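Local coordinates for protein phosphoribosylaminoimidazole-succinocarboxamide synthase (Pyrococcus horikoshii, PDB 4O7R) that catalyses the ATP-dependent joining of L-aspartate to the carboxylate of 5-amino-1-(5-phosphoribosyl)imidazole-4-carboxylate, giving SAICAR in de novo purine biosynthesis, at residues T32-T37 / F213-G218; P87-V92 / K175-K180. One frame throughout, in Å; residues are numbered along the deposited sequence.

Contact 1: residues T32-T37 / F213-G218. With U5P (uridine-5'-monophosphate), chain B; PO4 (phosphate ion), chain D.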
# COMPACT_ATOMS: atom_id res chain seq x y z
N THR A 32 3.45 -11.08 -21.76
CA THR A 32 3.24 -11.91 -20.57
C THR A 32 2.11 -11.32 -19.75
O THR A 32 1.71 -10.17 -19.95
CB THR A 32 4.50 -12.00 -19.66
OG1 THR A 32 4.81 -10.71 -19.13
CG2 THR A 32 5.72 -12.53 -20.41
N ALA A 33 1.59 -12.11 -18.82
CA ALA A 33 0.56 -11.67 -17.90
C ALA A 33 0.64 -12.56 -16.68
O ALA A 33 1.32 -13.59 -16.69
CB ALA A 33 -0.81 -11.77 -18.55
N PHE A 34 -0.06 -12.14 -15.62
CA PHE A 34 -0.15 -12.88 -14.36
C PHE A 34 1.22 -13.25 -13.77
O PHE A 34 1.53 -14.43 -13.53
CB PHE A 34 -1.11 -14.08 -14.49
CG PHE A 34 -2.47 -13.70 -15.02
CD1 PHE A 34 -3.24 -12.72 -14.38
CD2 PHE A 34 -2.98 -14.30 -16.17
CE1 PHE A 34 -4.49 -12.36 -14.87
CE2 PHE A 34 -4.24 -13.95 -16.65
CZ PHE A 34 -4.99 -12.98 -16.00
N ASP A 35 2.02 -12.20 -13.55
CA ASP A 35 3.37 -12.31 -13.01
C ASP A 35 4.20 -13.26 -13.89
O ASP A 35 4.84 -14.19 -13.40
CB ASP A 35 3.31 -12.75 -11.52
CG ASP A 35 4.57 -12.38 -10.73
OD1 ASP A 35 4.90 -11.17 -10.61
OD2 ASP A 35 5.22 -13.31 -10.20
N GLY A 36 4.16 -13.02 -15.20
CA GLY A 36 4.92 -13.81 -16.17
C GLY A 36 4.47 -15.24 -16.46
O GLY A 36 5.08 -15.90 -17.29
N THR A 37 3.40 -15.71 -15.81
CA THR A 37 2.94 -17.10 -15.99
C THR A 37 2.20 -17.39 -17.31
O THR A 37 2.16 -18.53 -17.78
CB THR A 37 2.08 -17.61 -14.81
OG1 THR A 37 0.83 -16.93 -14.79
CG2 THR A 37 2.81 -17.43 -13.48
N PHE A 213 -5.57 -9.82 -24.03
CA PHE A 213 -4.71 -10.99 -23.84
C PHE A 213 -4.88 -11.57 -22.44
O PHE A 213 -5.16 -12.75 -22.30
CB PHE A 213 -3.25 -10.61 -24.13
CG PHE A 213 -2.23 -11.64 -23.69
CD1 PHE A 213 -2.17 -12.91 -24.26
CD2 PHE A 213 -1.27 -11.30 -22.73
CE1 PHE A 213 -1.21 -13.84 -23.86
CE2 PHE A 213 -0.31 -12.22 -22.33
CZ PHE A 213 -0.28 -13.49 -22.90
N ARG A 214 -4.71 -10.75 -21.41
CA ARG A 214 -4.88 -11.18 -20.03
C ARG A 214 -6.13 -12.08 -19.87
O ARG A 214 -6.03 -13.22 -19.39
CB ARG A 214 -4.99 -9.98 -19.07
CG ARG A 214 -3.68 -9.42 -18.54
CD ARG A 214 -3.97 -8.25 -17.60
NE ARG A 214 -2.78 -7.45 -17.31
CZ ARG A 214 -2.55 -6.20 -17.73
NH1 ARG A 214 -1.41 -5.62 -17.38
NH2 ARG A 214 -3.43 -5.52 -18.49
N PHE A 215 -7.29 -11.57 -20.29
CA PHE A 215 -8.55 -12.26 -20.04
C PHE A 215 -9.22 -12.86 -21.29
O PHE A 215 -10.43 -13.08 -21.29
CB PHE A 215 -9.53 -11.33 -19.29
CG PHE A 215 -8.96 -10.74 -18.02
CD1 PHE A 215 -8.59 -11.55 -16.95
CD2 PHE A 215 -8.79 -9.36 -17.90
CE1 PHE A 215 -8.07 -11.01 -15.78
CE2 PHE A 215 -8.26 -8.81 -16.74
CZ PHE A 215 -7.91 -9.64 -15.67
N ASP A 216 -8.44 -13.10 -22.35
CA ASP A 216 -8.92 -13.72 -23.59
C ASP A 216 -10.20 -13.08 -24.09
O ASP A 216 -11.25 -13.72 -24.11
CB ASP A 216 -9.13 -15.23 -23.41
CG ASP A 216 -7.93 -15.91 -22.76
OD1 ASP A 216 -6.83 -15.87 -23.33
OD2 ASP A 216 -8.10 -16.48 -21.67
N LYS A 217 -10.13 -11.81 -24.48
CA LYS A 217 -11.33 -11.08 -24.84
C LYS A 217 -11.49 -10.95 -26.34
O LYS A 217 -12.48 -10.42 -26.81
CB LYS A 217 -11.32 -9.68 -24.20
CG LYS A 217 -11.32 -9.70 -22.68
CD LYS A 217 -11.35 -8.28 -22.15
CE LYS A 217 -12.29 -8.15 -20.97
NZ LYS A 217 -11.93 -6.91 -20.24
N GLY A 218 -10.50 -11.45 -27.08
CA GLY A 218 -10.51 -11.38 -28.53
C GLY A 218 -9.10 -11.36 -29.07
O GLY A 218 -8.19 -11.95 -28.51
N1 U5P B . 0.64 -2.60 -15.15
C2 U5P B . 1.86 -2.73 -15.89
N3 U5P B . 2.82 -3.58 -15.48
C4 U5P B . 2.63 -4.32 -14.36
C5 U5P B . 1.45 -4.21 -13.61
C6 U5P B . 0.45 -3.33 -14.02
O2 U5P B . 2.04 -2.07 -16.92
O4 U5P B . 3.52 -5.11 -13.97
C1' U5P B . -0.41 -1.67 -15.60
C2' U5P B . -1.65 -2.41 -16.06
O2' U5P B . -1.60 -2.74 -17.45
C3' U5P B . -2.74 -1.39 -15.76
C4' U5P B . -2.25 -0.66 -14.50
O3' U5P B . -2.79 -0.44 -16.81
O4' U5P B . -0.83 -0.80 -14.53
C5' U5P B . -2.84 -1.21 -13.19
O5' U5P B . -2.55 -2.60 -13.07
P U5P B . -3.22 -3.58 -11.98
O1P U5P B . -4.69 -3.32 -12.02
O2P U5P B . -2.83 -4.96 -12.47
O3P U5P B . -2.55 -3.18 -10.68
P PO4 D . 0.50 -8.42 -15.74
O1 PO4 D . 1.54 -8.59 -16.85
O2 PO4 D . 0.37 -6.91 -15.51
O3 PO4 D . -0.83 -9.04 -16.10
O4 PO4 D . 0.93 -9.10 -14.46
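An anion pocket beside the bound nucleotide brings the end of strand 30-33 at Ala-33, and Phe-34 just beyond it, against Arg-214, in the last turn of helix 211-214. The methyl CB of Ala-33 rests on Arg-214 CG at 3.7 Å, beside a chain extended from CG to NE. That extension carries the guanidinium to a phosphate ion, probably from the crystallisation liquor, which lies at the edge of the group and in its plane. Arg-214 NE reaches PO4 O3 at 2.8 Å, and NH1 meets PO4 O2 in a nearly straight bond (171°); NH1 also binds the ribose hydroxyl O2' of uridine-5'-monophosphate. Phe-34 N shares PO4 O3 with the arginine, while Asp-35 N adds a weak bond to O4; Lys-210 NZ also binds the ion. A type I' turn from Phe-34 to Thr-37 follows strand 30-33, and a Schellman motif with Asp-216 as its C' residue ends the helix. The ring of Phe-34 turns its edge to Arg-214 O, 3.4 Å from CE2, and its CZ lies 3.7 Å from Phe-215 CE1, the two rings oblique at 57°. Phe-213 sets CE2 3.7 Å from Thr-32 C, which lies in its ring plane.

Contact 2: residues P87-V92 / K175-K180. With U5P (uridine-5'-monophosphate), chain B.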
# COMPACT_ATOMS: atom_id res chain seq x y z
N PRO A 87 13.44 1.82 -8.23
CA PRO A 87 12.87 0.46 -8.33
C PRO A 87 11.36 0.49 -8.12
O PRO A 87 10.84 -0.17 -7.21
CB PRO A 87 13.58 -0.30 -7.20
CG PRO A 87 13.92 0.75 -6.18
CD PRO A 87 14.01 2.09 -6.90
N LEU A 88 10.65 1.27 -8.94
CA LEU A 88 9.21 1.44 -8.75
C LEU A 88 8.42 1.21 -10.01
O LEU A 88 8.91 1.45 -11.12
CB LEU A 88 8.86 2.84 -8.23
CG LEU A 88 9.58 3.44 -7.02
CD1 LEU A 88 9.49 4.97 -7.09
CD2 LEU A 88 9.01 2.91 -5.72
N GLU A 89 7.19 0.75 -9.83
CA GLU A 89 6.14 0.90 -10.81
C GLU A 89 5.11 1.86 -10.21
O GLU A 89 4.65 1.67 -9.09
CB GLU A 89 5.53 -0.44 -11.15
CG GLU A 89 6.48 -1.31 -11.94
CD GLU A 89 6.10 -2.77 -11.87
OE1 GLU A 89 6.67 -3.55 -12.66
OE2 GLU A 89 5.26 -3.14 -11.00
N VAL A 90 4.79 2.91 -10.95
CA VAL A 90 3.96 4.00 -10.44
C VAL A 90 2.65 3.93 -11.20
O VAL A 90 2.64 4.19 -12.39
CB VAL A 90 4.63 5.37 -10.66
CG1 VAL A 90 3.81 6.50 -10.04
CG2 VAL A 90 6.03 5.37 -10.07
N VAL A 91 1.56 3.61 -10.52
CA VAL A 91 0.30 3.37 -11.21
C VAL A 91 -0.70 4.52 -10.98
O VAL A 91 -0.93 4.95 -9.85
CB VAL A 91 -0.32 2.00 -10.82
CG1 VAL A 91 -1.67 1.83 -11.48
CG2 VAL A 91 0.62 0.88 -11.23
N VAL A 92 -1.26 5.03 -12.06
CA VAL A 92 -2.24 6.10 -11.94
C VAL A 92 -3.59 5.51 -12.37
O VAL A 92 -3.66 4.83 -13.41
CB VAL A 92 -1.83 7.36 -12.74
CG1 VAL A 92 -2.79 8.53 -12.50
CG2 VAL A 92 -0.43 7.77 -12.36
N LYS A 175 0.64 2.32 -15.99
CA LYS A 175 1.85 2.20 -15.16
C LYS A 175 3.00 3.04 -15.78
O LYS A 175 3.19 3.03 -17.01
CB LYS A 175 2.25 0.74 -15.02
CG LYS A 175 3.48 0.43 -14.15
CD LYS A 175 4.80 0.43 -14.92
CE LYS A 175 4.86 -0.68 -15.97
NZ LYS A 175 6.07 -0.68 -16.86
N LEU A 176 3.72 3.78 -14.92
CA LEU A 176 4.93 4.52 -15.29
C LEU A 176 6.16 4.07 -14.50
O LEU A 176 6.06 3.61 -13.37
CB LEU A 176 4.76 6.03 -15.04
CG LEU A 176 3.68 6.81 -15.77
CD1 LEU A 176 3.69 8.27 -15.30
CD2 LEU A 176 3.83 6.69 -17.28
N GLU A 177 7.33 4.25 -15.09
CA GLU A 177 8.60 4.03 -14.40
C GLU A 177 9.46 5.25 -14.65
O GLU A 177 9.25 5.98 -15.64
CB GLU A 177 9.30 2.77 -14.94
CG GLU A 177 8.46 1.52 -14.76
CD GLU A 177 9.20 0.22 -15.02
OE1 GLU A 177 10.45 0.19 -15.04
OE2 GLU A 177 8.50 -0.80 -15.19
N PHE A 178 10.42 5.46 -13.76
CA PHE A 178 11.20 6.68 -13.72
C PHE A 178 12.64 6.37 -13.37
O PHE A 178 12.91 5.35 -12.74
CB PHE A 178 10.68 7.60 -12.60
CG PHE A 178 9.33 8.17 -12.86
CD1 PHE A 178 9.19 9.42 -13.49
CD2 PHE A 178 8.17 7.50 -12.44
CE1 PHE A 178 7.93 9.97 -13.73
CE2 PHE A 178 6.92 8.05 -12.67
CZ PHE A 178 6.80 9.28 -13.31
N GLY A 179 13.56 7.27 -13.75
CA GLY A 179 14.95 7.24 -13.29
C GLY A 179 15.51 8.64 -13.11
O GLY A 179 14.90 9.61 -13.54
N LYS A 180 16.68 8.75 -12.47
CA LYS A 180 17.40 10.03 -12.35
C LYS A 180 18.43 10.13 -13.46
O LYS A 180 19.16 9.18 -13.69
CB LYS A 180 18.18 10.13 -11.04
CG LYS A 180 17.41 9.95 -9.75
CD LYS A 180 18.12 10.69 -8.62
CE LYS A 180 19.03 9.78 -7.79
NZ LYS A 180 18.27 9.12 -6.69
N1 U5P B . 0.64 -2.60 -15.15
C2 U5P B . 1.86 -2.73 -15.89
N3 U5P B . 2.82 -3.58 -15.48
C4 U5P B . 2.63 -4.32 -14.36
C5 U5P B . 1.45 -4.21 -13.61
C6 U5P B . 0.45 -3.33 -14.02
O2 U5P B . 2.04 -2.07 -16.92
O4 U5P B . 3.52 -5.11 -13.97
C1' U5P B . -0.41 -1.67 -15.60
C2' U5P B . -1.65 -2.41 -16.06
O2' U5P B . -1.60 -2.74 -17.45
C3' U5P B . -2.74 -1.39 -15.76
C4' U5P B . -2.25 -0.66 -14.50
O3' U5P B . -2.79 -0.44 -16.81
O4' U5P B . -0.83 -0.80 -14.53
C5' U5P B . -2.84 -1.21 -13.19
O5' U5P B . -2.55 -2.60 -13.07
P U5P B . -3.22 -3.58 -11.98
O1P U5P B . -4.69 -3.32 -12.02
O2P U5P B . -2.83 -4.96 -12.47
O3P U5P B . -2.55 -3.18 -10.68
O HOH W 1 10.55 3.56 -11.62
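Backbone hydrogen bonds join Val-90 and Leu-176 in both directions, the hydrogen-bonded pair of two antiparallel strands. Val-90 N meets Leu-176 O in the carbonyl plane and Leu-176 N returns to Val-90 O, both at 2.8 Å. One step along, Val-91 and Lys-175 form a non-hydrogen-bonded pair; towards the other end a water accepts from Phe-178 N and donates to Leu-88 O. Apolar contact lies on the Val-90 face: with CG1 anti to the backbone N (chi1 -176°), CG2 is left beside that N and approaches the edge of the Phe-178 ring, 3.8 Å from CE2, and helix 143-166 packs over both residues. The face of Val-91 and Lys-175 carries the charges. Lys-175, bent at chi2 and chi3, crosses Glu-89 obliquely with CG 3.7 Å from Glu-89 CB, and its NZ forms salt bridges with Asp-190 and, at 3.0 Å from above the carboxylate plane, with Glu-177 OE2. The side chains of Glu-89 and Glu-177 lie side by side, Glu-89 OE1 4.2 Å from Glu-177 OE2; Lys-122 salt-bridges Glu-177 and pairs only weakly with Glu-89. An alanine in place of Lys-175 would probably leave Glu-177 and Asp-190 less well balanced and open a gap beside Glu-89. Lys-175 CE lies 3.3 Å from the uracil O2 and Val-91 CG1 touches the ribose C5', so these adjacent antiparallel strands line part of the nucleotide pocket.

Uridine-5'-monophosphate touches both contacts, although their centres lie 21 Å apart and their nearest atoms about 8 Å. Along the chain, contact 2 is nested within contact 1, so the order is 32-37, 87-92, 175-180, 213-218. They share no secondary structure. Contact 1 joins the small two-stranded sheet of 30-33 and 38-41 to helix 211-214, partly buried towards the outside of the molecule; contact 2 lies deep in the larger antiparallel sheet, between strands 84-93 and 169-180. The site is thus assembled from distant sequence, with Asp-173, Arg-93, Ser-99 and Arg-198 giving the nucleotide further hydrogen bonds.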